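PDB 3IFR: carbohydrate kinase, FGGY from Rhodospirillum rubrum, which probably phosphorylates D-xylulose at the expense of ATP. Local coordinates for residues A[90-93]-A[97-100]; A[157-162]-A[167-172]; A[53-58]-A[100-105]; A[152-157]-A[203-208]; A[10-13]-A[18-21]. All blocks are in the same frame, centred on the assembly; numbering follows the deposited sequence.

Contacts 1 to 4 lie on one side of the chain's centre and form a continuous network within the N-terminal FGGY domain. Contacts 1 and 2 share a two-stranded antiparallel sheet, with Leu92 N 2.7 Å from Thr159 O. Contact 3 joins contact 1 through Arg100 and through Trp55 CZ3, 3.7 Å from Val90 CG2. Contact 4 shares Ile157 with contact 2. Contact 5, in the large central sheet, is reached through Ile167 CG2, 4.2 Å from Leu12 CD2; its centre is about 31 Å from that of contact 4. The hairpin of contact 5 corresponds to the phosphate-binding one of actin-like ATPases, so it would probably lie close to the nucleotide.

Contact 1. Residues A[90-93]-A[97-100]; sequences VLLD and AVLR
Leu92 and Val98 put their branches obliquely across one another, with CD2 of Leu92 3.8 Å from CG2 of Val98. Leu91 runs alongside Arg100 in the same direction, and its CD1 reaches the aliphatic CD of Arg100 at 3.9 Å; the guanidinium of Arg100 forms salt bridges with Glu150 and Glu49. Leu99 turns its CB toward the facing chain and lays CD2 on Asp93 CB (3.7 Å). Asp93 has CG set between its backbone N and carbonyl carbon (chi1 73°), which carries the carboxylate back over the start of 97-100. There Ala97 N donates to Asp93 OD2 at 2.9 Å, arriving 42° out of the carboxylate plane. Leu99 N to Leu91 O (2.8 Å) and Asp93 N to Ala97 O (3.0 Å) join the backbones about the single bridge of Leu92 with Val98, making a short hairpin-like turn. One water extends the link, accepting from Leu91 N and donating to Arg100 O. An alanine replacing Asp93 would probably leave Ala97 N without this carboxylate partner and the turn less firmly closed. Strand 159-161 pairs with strand 90-92, while Val153 of helix 151-155 covers Leu91 and Leu99 and Pro52 of helix 52-70 meets Val98.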
loop_
_atom_site.group_PDB
_atom_site.type_symbol
_atom_site.label_atom_id
_atom_site.label_comp_id
_atom_site.label_asym_id
_atom_site.label_seq_id
_atom_site.Cartn_x
_atom_site.Cartn_y
_atom_site.Cartn_z
ATOM N N VAL A 90 17.300 1.724 3.736
ATOM C CA VAL A 90 18.117 2.059 4.896
ATOM C C VAL A 90 19.472 1.378 4.740
ATOM O O VAL A 90 19.502 0.155 4.479
ATOM C CB VAL A 90 17.442 1.507 6.188
ATOM C CG1 VAL A 90 18.297 1.818 7.421
ATOM C CG2 VAL A 90 16.085 2.121 6.347
ATOM N N LEU A 91 20.566 2.139 4.929
ATOM C CA LEU A 91 21.953 1.641 4.834
ATOM C C LEU A 91 22.696 1.594 6.186
ATOM O O LEU A 91 22.857 2.609 6.867
ATOM C CB LEU A 91 22.765 2.466 3.817
ATOM C CG LEU A 91 21.996 2.609 2.494
ATOM C CD1 LEU A 91 22.634 3.547 1.509
ATOM C CD2 LEU A 91 21.842 1.247 1.893
ATOM N N LEU A 92 23.147 0.407 6.576
ATOM C CA LEU A 92 23.979 0.293 7.769
ATOM C C LEU A 92 25.409 -0.096 7.422
ATOM O O LEU A 92 25.672 -0.893 6.511
ATOM C CB LEU A 92 23.397 -0.670 8.823
ATOM C CG LEU A 92 21.919 -0.493 9.184
ATOM C CD1 LEU A 92 21.453 -1.562 10.181
ATOM C CD2 LEU A 92 21.643 0.943 9.696
ATOM N N ASP A 93 26.343 0.486 8.168
ATOM C CA ASP A 93 27.738 0.119 8.051
ATOM C C ASP A 93 28.060 -1.123 8.900
ATOM O O ASP A 93 27.167 -1.773 9.444
ATOM C CB ASP A 93 28.579 1.303 8.452
ATOM C CG ASP A 93 28.564 1.563 9.946
ATOM O OD1 ASP A 93 29.239 2.530 10.313
ATOM O OD2 ASP A 93 27.904 0.850 10.747
ATOM N N ALA A 97 25.554 1.276 12.314
ATOM C CA ALA A 97 25.176 2.674 12.248
ATOM C C ALA A 97 24.576 3.038 10.884
ATOM O O ALA A 97 25.045 2.574 9.820
ATOM C CB ALA A 97 26.432 3.590 12.521
ATOM N N VAL A 98 23.588 3.932 10.927
ATOM C CA VAL A 98 22.974 4.499 9.729
ATOM C C VAL A 98 23.953 5.343 8.857
ATOM O O VAL A 98 24.550 6.296 9.312
ATOM C CB VAL A 98 21.715 5.323 10.133
ATOM C CG1 VAL A 98 21.061 6.025 8.919
ATOM C CG2 VAL A 98 20.748 4.432 10.809
ATOM N N LEU A 99 24.102 4.991 7.589
ATOM C CA LEU A 99 25.021 5.735 6.722
ATOM C C LEU A 99 24.463 7.084 6.250
ATOM O O LEU A 99 25.157 8.083 6.261
ATOM C CB LEU A 99 25.464 4.855 5.555
ATOM C CG LEU A 99 26.388 3.715 6.025
ATOM C CD1 LEU A 99 26.394 2.510 5.106
ATOM C CD2 LEU A 99 27.797 4.184 6.275
ATOM N N ARG A 100 23.201 7.142 5.870
ATOM C CA ARG A 100 22.651 8.380 5.334
ATOM C C ARG A 100 21.168 8.274 5.570
ATOM O O ARG A 100 20.681 7.228 5.959
ATOM C CB ARG A 100 22.883 8.456 3.825
ATOM C CG ARG A 100 22.022 7.430 3.076
ATOM C CD ARG A 100 22.151 7.454 1.538
ATOM N NE ARG A 100 22.214 8.787 0.951
ATOM C CZ ARG A 100 21.228 9.684 0.935
ATOM N NH1 ARG A 100 21.415 10.850 0.323
ATOM N NH2 ARG A 100 20.055 9.439 1.514
HETATM O O HOH W 1 19.834 4.820 5.244
#

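Contact 2. Residues A[157-162]-A[167-172]; sequences IATVCG and INMLLT
Met169, a selenomethionine in the crystal, reaches from helix 163-172 to Thr159 and Cys161 of the strand that precedes it, a strand-to-helix connection in which Gly162 is the N-cap. Ala158 and Thr159 together face Leu92, a classic beta bulge.

The interaction between strand and helix is apolar. The side chain of Met169 is extended beyond CG (chi2 -179°, chi3 177°), which carries the CE methyl to the strand although the CA atoms of Cys161 and Met169 are 9.9 Å apart. CE lies 3.7 Å from Cys161 CB and 3.8 Å from Cys161 SG. Thr159 comes to the same methyl tip to tip, CG2 to CE at 4.1 Å, and Pro211 also touches both Thr159 and Met169.

The polar bonds lie within the segments or lead to residues outside them. Thr159 OG1 is hydrogen-bonded to Arg175 NH2, so the threonine gives its methyl to the helix and its hydroxyl to the arginine. The strand's own backbone pairs with strand 90-92. At the helix end, Asn168 O accepts twice from one residue: from Thr172 N at 3.0 Å, and from Thr172 OG1 at 2.8 Å, the hydroxyl lying 42° out of the carbonyl plane.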
loop_
_atom_site.group_PDB
_atom_site.type_symbol
_atom_site.label_atom_id
_atom_site.label_comp_id
_atom_site.label_asym_id
_atom_site.label_seq_id
_atom_site.Cartn_x
_atom_site.Cartn_y
_atom_site.Cartn_z
ATOM N N ILE A 157 28.679 -0.055 2.883
ATOM C CA ILE A 157 27.423 -0.765 3.139
ATOM C C ILE A 157 27.640 -2.209 3.546
ATOM O O ILE A 157 28.122 -3.032 2.762
ATOM C CB ILE A 157 26.472 -0.787 1.915
ATOM C CG1 ILE A 157 26.017 0.627 1.511
ATOM C CG2 ILE A 157 25.239 -1.619 2.216
ATOM C CD1 ILE A 157 25.365 0.680 0.184
ATOM N N ALA A 158 27.241 -2.502 4.780
ATOM C CA ALA A 158 27.260 -3.845 5.359
ATOM C C ALA A 158 25.857 -4.447 5.371
ATOM O O ALA A 158 25.683 -5.668 5.251
ATOM C CB ALA A 158 27.810 -3.778 6.776
ATOM N N THR A 159 24.848 -3.592 5.535
ATOM C CA THR A 159 23.444 -4.031 5.545
ATOM C C THR A 159 22.542 -3.016 4.846
ATOM O O THR A 159 22.589 -1.786 5.107
ATOM C CB THR A 159 22.959 -4.230 6.997
ATOM O OG1 THR A 159 23.764 -5.222 7.658
ATOM C CG2 THR A 159 21.495 -4.623 7.056
ATOM N N VAL A 160 21.714 -3.533 3.954
ATOM C CA VAL A 160 20.657 -2.743 3.360
ATOM C C VAL A 160 19.341 -3.419 3.737
ATOM O O VAL A 160 19.227 -4.661 3.664
ATOM C CB VAL A 160 20.804 -2.631 1.828
ATOM C CG1 VAL A 160 20.891 -4.043 1.172
ATOM C CG2 VAL A 160 19.649 -1.849 1.252
ATOM N N CYS A 161 18.389 -2.599 4.198
ATOM C CA CYS A 161 17.100 -3.070 4.667
ATOM C C CYS A 161 16.041 -1.970 4.590
ATOM O O CYS A 161 16.347 -0.863 4.172
ATOM C CB CYS A 161 17.214 -3.596 6.106
ATOM S SG CYS A 161 17.550 -2.338 7.366
ATOM N N GLY A 162 14.816 -2.268 5.031
ATOM C CA GLY A 162 13.716 -1.349 4.903
ATOM C C GLY A 162 13.436 -0.756 6.256
ATOM O O GLY A 162 14.177 -1.008 7.200
ATOM N N ILE A 167 13.708 -1.326 12.497
ATOM C CA ILE A 167 13.129 -1.293 13.820
ATOM C C ILE A 167 13.183 -2.677 14.442
ATOM O O ILE A 167 13.678 -2.825 15.555
ATOM C CB ILE A 167 11.680 -0.757 13.736
ATOM C CG1 ILE A 167 11.690 0.639 13.096
ATOM C CG2 ILE A 167 11.017 -0.727 15.118
ATOM C CD1 ILE A 167 12.420 1.704 13.962
ATOM N N ASN A 168 12.699 -3.708 13.734
ATOM C CA ASN A 168 12.867 -5.091 14.227
ATOM C C ASN A 168 14.309 -5.474 14.682
ATOM O O ASN A 168 14.512 -6.134 15.724
ATOM C CB ASN A 168 12.395 -6.087 13.178
ATOM C CG ASN A 168 10.900 -6.225 13.136
ATOM O OD1 ASN A 168 10.211 -6.109 14.176
ATOM N ND2 ASN A 168 10.362 -6.514 11.922
HETATM N N MSE A 169 15.309 -5.082 13.901
HETATM C CA MSE A 169 16.698 -5.311 14.339
HETATM C C MSE A 169 16.952 -4.654 15.693
HETATM O O MSE A 169 17.389 -5.316 16.608
HETATM C CB MSE A 169 17.715 -4.810 13.318
HETATM C CG MSE A 169 17.421 -5.342 11.961
HETATM SE SE MSE A 169 18.733 -4.732 10.627
HETATM C CE MSE A 169 18.098 -5.704 8.979
ATOM N N LEU A 170 16.628 -3.368 15.826
ATOM C CA LEU A 170 16.749 -2.685 17.096
ATOM C C LEU A 170 16.001 -3.393 18.249
ATOM O O LEU A 170 16.411 -3.264 19.399
ATOM C CB LEU A 170 16.240 -1.244 16.950
ATOM C CG LEU A 170 17.319 -0.194 16.667
ATOM C CD1 LEU A 170 18.417 -0.778 15.837
ATOM C CD2 LEU A 170 16.753 1.075 15.998
ATOM N N LEU A 171 14.891 -4.090 17.951
ATOM C CA LEU A 171 14.074 -4.780 18.988
ATOM C C LEU A 171 14.638 -6.125 19.462
ATOM O O LEU A 171 14.575 -6.448 20.654
ATOM C CB LEU A 171 12.627 -5.039 18.519
ATOM C CG LEU A 171 11.783 -3.813 18.277
ATOM C CD1 LEU A 171 10.482 -4.126 17.570
ATOM C CD2 LEU A 171 11.534 -3.116 19.604
ATOM N N THR A 172 15.187 -6.884 18.520
ATOM C CA THR A 172 15.493 -8.304 18.723
ATOM C C THR A 172 16.983 -8.623 18.583
ATOM O O THR A 172 17.433 -9.664 19.016
ATOM C CB THR A 172 14.747 -9.154 17.667
ATOM O OG1 THR A 172 15.196 -8.777 16.356
ATOM C CG2 THR A 172 13.252 -8.883 17.745
#

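Contact 3. Residues A[53-58]-A[100-105]; sequences AQWWDN and RPSIQQ
Trp55 presents the rim of its six-membered ring to Ser102 and Gln104. The indole lies beside the backbone N of its own residue, opposite the carbonyl carbon (chi1 -56°), and this projects CH2 and CZ2 out from the helix to strand 102-103. CH2 is 3.3 Å from Ser102 OG and 3.6 Å from Ser102 CB; both the hydroxyl and the amide oxygen of Gln104 sit at the ring edge, near its plane. Gln104 OE1 is 3.7 Å from CZ2, and the amide is turned 67° from the indole, so the two flat groups do not stack.

Two torsions bring these oxygens together. Ser102 points OG opposite its own backbone N, while Gln104 folds back at chi2 (-59°). Ser102 OG then donates to Gln104 OE1 at 2.7 Å, which restricts the amide's rotation and places both oxygens where the ring's C-H rim would probably be attracted electrostatically. An alanine in place of Ser102 would remove the hydroxyl and is likely to leave the Gln104 amide freer to turn beside the indole. The indole nitrogen has a separate partner, Glu50 OE1; Val90 touches the ring, and Ile167 of helix 163-172 packs on Trp55 at CB.

Glu50 lies in strand 49-50, which pairs antiparallel with strand 102-103. The arrangement is thus a small two-stranded ribbon that meets the first turn of helix 52-70 through the Trp55 side chain, in the N-terminal part of the FGGY kinase fold.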
loop_
_atom_site.group_PDB
_atom_site.type_symbol
_atom_site.label_atom_id
_atom_site.label_comp_id
_atom_site.label_asym_id
_atom_site.label_seq_id
_atom_site.Cartn_x
_atom_site.Cartn_y
_atom_site.Cartn_z
ATOM N N ALA A 53 16.399 7.324 12.890
ATOM C CA ALA A 53 16.476 7.553 14.322
ATOM C C ALA A 53 15.182 8.163 14.842
ATOM O O ALA A 53 14.823 7.960 15.993
ATOM C CB ALA A 53 17.681 8.443 14.677
ATOM N N GLN A 54 14.485 8.923 14.011
ATOM C CA GLN A 54 13.156 9.382 14.403
ATOM C C GLN A 54 12.102 8.223 14.443
ATOM O O GLN A 54 11.246 8.174 15.359
ATOM C CB GLN A 54 12.715 10.527 13.512
ATOM C CG GLN A 54 11.582 11.374 14.086
ATOM C CD GLN A 54 10.965 12.227 13.016
ATOM O OE1 GLN A 54 10.952 11.838 11.849
ATOM N NE2 GLN A 54 10.491 13.410 13.382
ATOM N N TRP A 55 12.166 7.295 13.480
ATOM C CA TRP A 55 11.293 6.125 13.570
ATOM C C TRP A 55 11.484 5.497 14.967
ATOM O O TRP A 55 10.520 5.232 15.684
ATOM C CB TRP A 55 11.544 5.066 12.487
ATOM C CG TRP A 55 11.457 5.512 11.052
ATOM C CD1 TRP A 55 10.699 6.529 10.532
ATOM C CD2 TRP A 55 12.148 4.916 9.935
ATOM N NE1 TRP A 55 10.919 6.630 9.169
ATOM C CE2 TRP A 55 11.784 5.635 8.788
ATOM C CE3 TRP A 55 13.045 3.842 9.815
ATOM C CZ2 TRP A 55 12.278 5.311 7.527
ATOM C CZ3 TRP A 55 13.531 3.527 8.580
ATOM C CH2 TRP A 55 13.146 4.252 7.443
ATOM N N TRP A 56 12.731 5.292 15.353
ATOM C CA TRP A 56 13.046 4.540 16.570
ATOM C C TRP A 56 12.623 5.304 17.793
ATOM O O TRP A 56 12.079 4.748 18.738
ATOM C CB TRP A 56 14.546 4.238 16.643
ATOM C CG TRP A 56 14.927 3.552 17.899
ATOM C CD1 TRP A 56 15.803 4.008 18.831
ATOM C CD2 TRP A 56 14.397 2.315 18.419
ATOM N NE1 TRP A 56 15.894 3.118 19.873
ATOM C CE2 TRP A 56 15.040 2.072 19.654
ATOM C CE3 TRP A 56 13.454 1.384 17.957
ATOM C CZ2 TRP A 56 14.795 0.929 20.432
ATOM C CZ3 TRP A 56 13.210 0.236 18.742
ATOM C CH2 TRP A 56 13.891 0.024 19.967
ATOM N N ASP A 57 12.878 6.605 17.772
ATOM C CA ASP A 57 12.399 7.463 18.837
ATOM C C ASP A 57 10.898 7.532 18.903
ATOM O O ASP A 57 10.328 7.437 19.982
ATOM C CB ASP A 57 12.968 8.857 18.716
ATOM C CG ASP A 57 13.585 9.282 19.990
ATOM O OD1 ASP A 57 12.990 10.163 20.651
ATOM O OD2 ASP A 57 14.628 8.648 20.342
ATOM N N ASN A 58 10.256 7.738 17.754
ATOM C CA ASN A 58 8.792 7.597 17.664
ATOM C C ASN A 58 8.349 6.245 18.241
ATOM O O ASN A 58 7.484 6.198 19.116
ATOM C CB ASN A 58 8.299 7.730 16.226
ATOM C CG ASN A 58 8.138 9.184 15.750
ATOM O OD1 ASN A 58 7.631 9.406 14.643
ATOM N ND2 ASN A 58 8.553 10.155 16.544
ATOM N N ARG A 100 23.201 7.142 5.870
ATOM C CA ARG A 100 22.651 8.380 5.334
ATOM C C ARG A 100 21.168 8.274 5.570
ATOM O O ARG A 100 20.681 7.228 5.959
ATOM C CB ARG A 100 22.883 8.456 3.825
ATOM C CG ARG A 100 22.022 7.430 3.076
ATOM C CD ARG A 100 22.151 7.454 1.538
ATOM N NE ARG A 100 22.214 8.787 0.951
ATOM C CZ ARG A 100 21.228 9.684 0.935
ATOM N NH1 ARG A 100 21.415 10.850 0.323
ATOM N NH2 ARG A 100 20.055 9.439 1.514
ATOM N N PRO A 101 20.437 9.359 5.340
ATOM C CA PRO A 101 18.997 9.296 5.595
ATOM C C PRO A 101 18.346 8.225 4.720
ATOM O O PRO A 101 18.862 7.918 3.635
ATOM C CB PRO A 101 18.513 10.693 5.209
ATOM C CG PRO A 101 19.763 11.576 5.387
ATOM C CD PRO A 101 20.912 10.714 4.996
ATOM N N SER A 102 17.261 7.634 5.221
ATOM C CA SER A 102 16.490 6.661 4.472
ATOM C C SER A 102 15.870 7.306 3.243
ATOM O O SER A 102 15.284 8.391 3.331
ATOM C CB SER A 102 15.378 6.087 5.345
ATOM O OG SER A 102 14.380 5.448 4.569
ATOM N N ILE A 103 15.968 6.608 2.118
ATOM C CA ILE A 103 15.291 7.021 0.885
ATOM C C ILE A 103 13.954 6.274 0.808
ATOM O O ILE A 103 13.925 5.038 0.745
ATOM C CB ILE A 103 16.165 6.757 -0.390
ATOM C CG1 ILE A 103 17.579 7.354 -0.215
ATOM C CG2 ILE A 103 15.504 7.338 -1.609
ATOM C CD1 ILE A 103 18.637 6.912 -1.284
ATOM N N GLN A 104 12.855 7.044 0.837
ATOM C CA GLN A 104 11.480 6.525 0.793
ATOM C C GLN A 104 11.022 5.969 -0.586
ATOM O O GLN A 104 11.665 6.226 -1.599
ATOM C CB GLN A 104 10.537 7.624 1.263
ATOM C CG GLN A 104 11.008 8.213 2.550
ATOM C CD GLN A 104 11.119 7.149 3.666
ATOM O OE1 GLN A 104 12.183 6.909 4.192
ATOM N NE2 GLN A 104 10.021 6.516 3.995
ATOM N N GLN A 105 9.911 5.226 -0.641
ATOM C CA GLN A 105 9.445 4.749 -1.951
ATOM C C GLN A 105 8.859 5.821 -2.860
ATOM O O GLN A 105 8.913 5.722 -4.061
ATOM C CB GLN A 105 8.495 3.543 -1.868
ATOM C CG GLN A 105 7.766 3.363 -0.578
ATOM C CD GLN A 105 7.094 4.616 -0.109
ATOM O OE1 GLN A 105 6.167 5.111 -0.756
ATOM N NE2 GLN A 105 7.526 5.127 1.050
#

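Contact 4. Residues A[152-157]-A[203-208]; sequences AVFGAI and AHIPPS
The short helix 151-155 packs near its C-terminal end on the loop that follows helix 197-201, and the join is made by one aromatic ring, that of Phe154, set against Ala203, His204 and Ile205. Its CG stands opposite the backbone N (chi1 -167°), swinging the ring out to the loop with CZ leading.

Two backbone carbonyls meet the ring at its edge, near its plane: His204 O is 3.1 Å from CZ and 3.2 Å from CE2, and Ala203 O is 3.5 Å from CZ. With oxygens at its C-H rim, the ring is probably held by weak electrostatic attraction as well as by packing. His204, the first residue to leave helical conformation after helix 197-201, has a positive phi of 63°, consistent with a turn that presents these carbonyls to the ring.

Ile205 supplies the apolar part. Its CG2 methyl lies 3.5 Å from CZ and 3.6 Å from CE1, and the two side chains cross at about a right angle. The imidazole of His204 leads away from the ring, leaving CB as its nearest side-chain atom, 4.1 Å from Phe154 CZ; ND1 is hydrogen-bonded to Glu147 OE2.

Helix 139-149 lies over this junction, touching Phe154 through Glu147 and both Ala203 and Ile205 through Leu143. Beyond it, Ile205 reaches Val160 of strand 159-161, while Val153 and Ile157 rest on Leu91 of strand 90-92.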
loop_
_atom_site.group_PDB
_atom_site.type_symbol
_atom_site.label_atom_id
_atom_site.label_comp_id
_atom_site.label_asym_id
_atom_site.label_seq_id
_atom_site.Cartn_x
_atom_site.Cartn_y
_atom_site.Cartn_z
ATOM N N ALA A 152 31.257 6.716 -1.414
ATOM C CA ALA A 152 31.772 6.463 -0.059
ATOM C C ALA A 152 30.697 5.820 0.819
ATOM O O ALA A 152 30.976 4.882 1.582
ATOM C CB ALA A 152 32.318 7.739 0.586
ATOM N N VAL A 153 29.467 6.312 0.713
ATOM C CA VAL A 153 28.374 5.604 1.364
ATOM C C VAL A 153 28.343 4.180 0.850
ATOM O O VAL A 153 28.352 3.221 1.630
ATOM C CB VAL A 153 27.030 6.288 1.129
ATOM C CG1 VAL A 153 25.902 5.490 1.782
ATOM C CG2 VAL A 153 27.094 7.698 1.754
ATOM N N PHE A 154 28.367 4.044 -0.472
ATOM C CA PHE A 154 28.222 2.744 -1.097
ATOM C C PHE A 154 29.248 1.724 -0.624
ATOM O O PHE A 154 28.913 0.547 -0.393
ATOM C CB PHE A 154 28.265 2.850 -2.615
ATOM C CG PHE A 154 27.823 1.604 -3.310
ATOM C CD1 PHE A 154 26.463 1.316 -3.457
ATOM C CD2 PHE A 154 28.748 0.715 -3.819
ATOM C CE1 PHE A 154 26.038 0.169 -4.104
ATOM C CE2 PHE A 154 28.338 -0.435 -4.470
ATOM C CZ PHE A 154 26.957 -0.722 -4.602
ATOM N N GLY A 155 30.492 2.158 -0.488
ATOM C CA GLY A 155 31.552 1.218 -0.151
ATOM C C GLY A 155 31.469 0.779 1.307
ATOM O O GLY A 155 31.971 -0.282 1.694
ATOM N N ALA A 156 30.829 1.604 2.129
ATOM C CA ALA A 156 30.678 1.253 3.541
ATOM C C ALA A 156 29.473 0.359 3.879
ATOM O O ALA A 156 29.268 0.075 5.045
ATOM C CB ALA A 156 30.599 2.490 4.368
ATOM N N ILE A 157 28.679 -0.055 2.883
ATOM C CA ILE A 157 27.423 -0.765 3.139
ATOM C C ILE A 157 27.640 -2.209 3.546
ATOM O O ILE A 157 28.122 -3.032 2.762
ATOM C CB ILE A 157 26.472 -0.787 1.915
ATOM C CG1 ILE A 157 26.017 0.627 1.511
ATOM C CG2 ILE A 157 25.239 -1.619 2.216
ATOM C CD1 ILE A 157 25.365 0.680 0.184
ATOM N N ALA A 203 22.605 -4.878 -8.233
ATOM C CA ALA A 203 22.685 -3.645 -7.469
ATOM C C ALA A 203 24.156 -3.409 -7.094
ATOM O O ALA A 203 24.492 -2.425 -6.421
ATOM C CB ALA A 203 21.790 -3.747 -6.191
ATOM N N HIS A 204 25.025 -4.338 -7.505
ATOM C CA HIS A 204 26.476 -4.177 -7.332
ATOM C C HIS A 204 26.880 -4.101 -5.853
ATOM O O HIS A 204 27.895 -3.480 -5.515
ATOM C CB HIS A 204 26.987 -2.902 -8.029
ATOM C CG HIS A 204 26.694 -2.837 -9.503
ATOM N ND1 HIS A 204 26.641 -1.643 -10.200
ATOM C CD2 HIS A 204 26.446 -3.809 -10.411
ATOM C CE1 HIS A 204 26.373 -1.879 -11.466
ATOM N NE2 HIS A 204 26.243 -3.181 -11.626
ATOM N N ILE A 205 26.074 -4.688 -4.973
ATOM C CA ILE A 205 26.492 -4.855 -3.589
ATOM C C ILE A 205 26.818 -6.317 -3.400
ATOM O O ILE A 205 26.370 -7.166 -4.160
ATOM C CB ILE A 205 25.398 -4.459 -2.571
ATOM C CG1 ILE A 205 24.133 -5.291 -2.811
ATOM C CG2 ILE A 205 25.046 -3.011 -2.709
ATOM C CD1 ILE A 205 22.950 -5.001 -1.882
ATOM N N PRO A 206 27.623 -6.614 -2.389
ATOM C CA PRO A 206 27.898 -8.010 -2.042
ATOM C C PRO A 206 26.631 -8.633 -1.488
ATOM O O PRO A 206 25.863 -7.945 -0.820
ATOM C CB PRO A 206 28.935 -7.892 -0.926
ATOM C CG PRO A 206 28.706 -6.506 -0.353
ATOM C CD PRO A 206 28.363 -5.661 -1.543
ATOM N N PRO A 207 26.440 -9.939 -1.733
ATOM C CA PRO A 207 25.262 -10.684 -1.304
ATOM C C PRO A 207 25.183 -10.762 0.209
ATOM O O PRO A 207 24.092 -10.938 0.734
ATOM C CB PRO A 207 25.472 -12.090 -1.914
ATOM C CG PRO A 207 26.539 -11.915 -2.967
ATOM C CD PRO A 207 27.422 -10.811 -2.410
ATOM N N SER A 208 26.297 -10.613 0.910
ATOM C CA SER A 208 26.209 -10.558 2.358
ATOM C C SER A 208 25.452 -9.294 2.800
ATOM O O SER A 208 24.964 -9.223 3.912
ATOM C CB SER A 208 27.606 -10.588 2.986
ATOM O OG SER A 208 28.453 -9.545 2.480
#

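Contact 5. Residues A[10-13]-A[18-21]; sequences IGLD and STIA
Asp13 and Ile20 are linked peptide to peptide as a hydrogen-bonded antiparallel pair, their side chains on one face of the sheet. The carboxylate there comes no closer to the isoleucine side chain than 4.4 Å, from Asp13 OD2 to Ile20 CD1; helix 437-448 touches Asp13 through Ser437 and Ala438. On the opposite face lie Leu12 and Ala21. Between the flat peptide groups, Asp13 N reaches Ile20 O at 2.6 Å, almost straight down its carbonyl bond (169°), and Ile20 N returns to Asp13 O at 3.0 Å. Leu12 and Ala21 form the adjoining non-hydrogen-bonded pair. Their closeness fits a C-H contact, with Ala21 CA 3.2 Å from Gly11 O.

Leu12 swings CG opposite its backbone N (chi1 171°), bringing CD1 to two residues of the facing strand: 3.9 Å to Thr19 CG2 and 3.9 Å to Ala21 CB. Helix 52-70 covers this apolar side through Val62.

Running at 178° to each other, the strands are part of the hairpin of strands 8-14 and 18-25 that opens the N-terminal domain. In relatives with the actin-like ATPase fold, the turn of this hairpin is a phosphate-binding loop for the nucleotide, and it probably serves so here.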
loop_
_atom_site.group_PDB
_atom_site.type_symbol
_atom_site.label_atom_id
_atom_site.label_comp_id
_atom_site.label_asym_id
_atom_site.label_seq_id
_atom_site.Cartn_x
_atom_site.Cartn_y
_atom_site.Cartn_z
ATOM N N ILE A 10 0.211 -6.379 20.237
ATOM C CA ILE A 10 0.510 -5.012 19.774
ATOM C C ILE A 10 0.865 -4.930 18.299
ATOM O O ILE A 10 1.659 -5.724 17.811
ATOM C CB ILE A 10 1.694 -4.405 20.544
ATOM C CG1 ILE A 10 1.326 -4.079 21.992
ATOM C CG2 ILE A 10 2.272 -3.151 19.844
ATOM C CD1 ILE A 10 2.533 -3.680 22.774
ATOM N N GLY A 11 0.301 -3.947 17.606
ATOM C CA GLY A 11 0.802 -3.585 16.288
ATOM C C GLY A 11 1.422 -2.193 16.284
ATOM O O GLY A 11 0.893 -1.239 16.885
ATOM N N LEU A 12 2.550 -2.069 15.586
ATOM C CA LEU A 12 3.266 -0.828 15.460
ATOM C C LEU A 12 3.403 -0.515 13.954
ATOM O O LEU A 12 3.789 -1.372 13.164
ATOM C CB LEU A 12 4.650 -1.000 16.096
ATOM C CG LEU A 12 5.686 0.129 15.895
ATOM C CD1 LEU A 12 5.207 1.435 16.560
ATOM C CD2 LEU A 12 7.045 -0.249 16.432
ATOM N N ASP A 13 3.105 0.714 13.557
ATOM C CA ASP A 13 3.148 1.094 12.144
ATOM C C ASP A 13 4.123 2.271 11.931
ATOM O O ASP A 13 3.881 3.404 12.376
ATOM C CB ASP A 13 1.729 1.413 11.650
ATOM C CG ASP A 13 1.710 2.085 10.279
ATOM O OD1 ASP A 13 2.687 1.953 9.523
ATOM O OD2 ASP A 13 0.701 2.770 9.975
ATOM N N SER A 18 3.549 9.403 10.006
ATOM C CA SER A 18 3.061 9.077 11.322
ATOM C C SER A 18 3.490 7.680 11.873
ATOM O O SER A 18 3.485 6.705 11.134
ATOM C CB SER A 18 1.562 9.165 11.222
ATOM O OG SER A 18 1.059 9.277 12.497
ATOM N N THR A 19 3.873 7.599 13.149
ATOM C CA THR A 19 4.214 6.334 13.776
ATOM C C THR A 19 3.123 6.010 14.773
ATOM O O THR A 19 2.872 6.778 15.680
ATOM C CB THR A 19 5.552 6.367 14.550
ATOM O OG1 THR A 19 6.622 6.703 13.680
ATOM C CG2 THR A 19 5.843 5.006 15.175
ATOM N N ILE A 20 2.476 4.865 14.606
ATOM C CA ILE A 20 1.243 4.564 15.315
ATOM C C ILE A 20 1.393 3.209 15.933
ATOM O O ILE A 20 1.883 2.303 15.273
ATOM C CB ILE A 20 0.083 4.525 14.343
ATOM C CG1 ILE A 20 -0.130 5.914 13.732
ATOM C CG2 ILE A 20 -1.188 4.074 15.055
ATOM C CD1 ILE A 20 -1.058 5.906 12.506
ATOM N N ALA A 21 1.015 3.076 17.196
ATOM C CA ALA A 21 1.003 1.774 17.860
ATOM C C ALA A 21 -0.344 1.556 18.527
ATOM O O ALA A 21 -0.925 2.498 19.076
ATOM C CB ALA A 21 2.071 1.683 18.916
#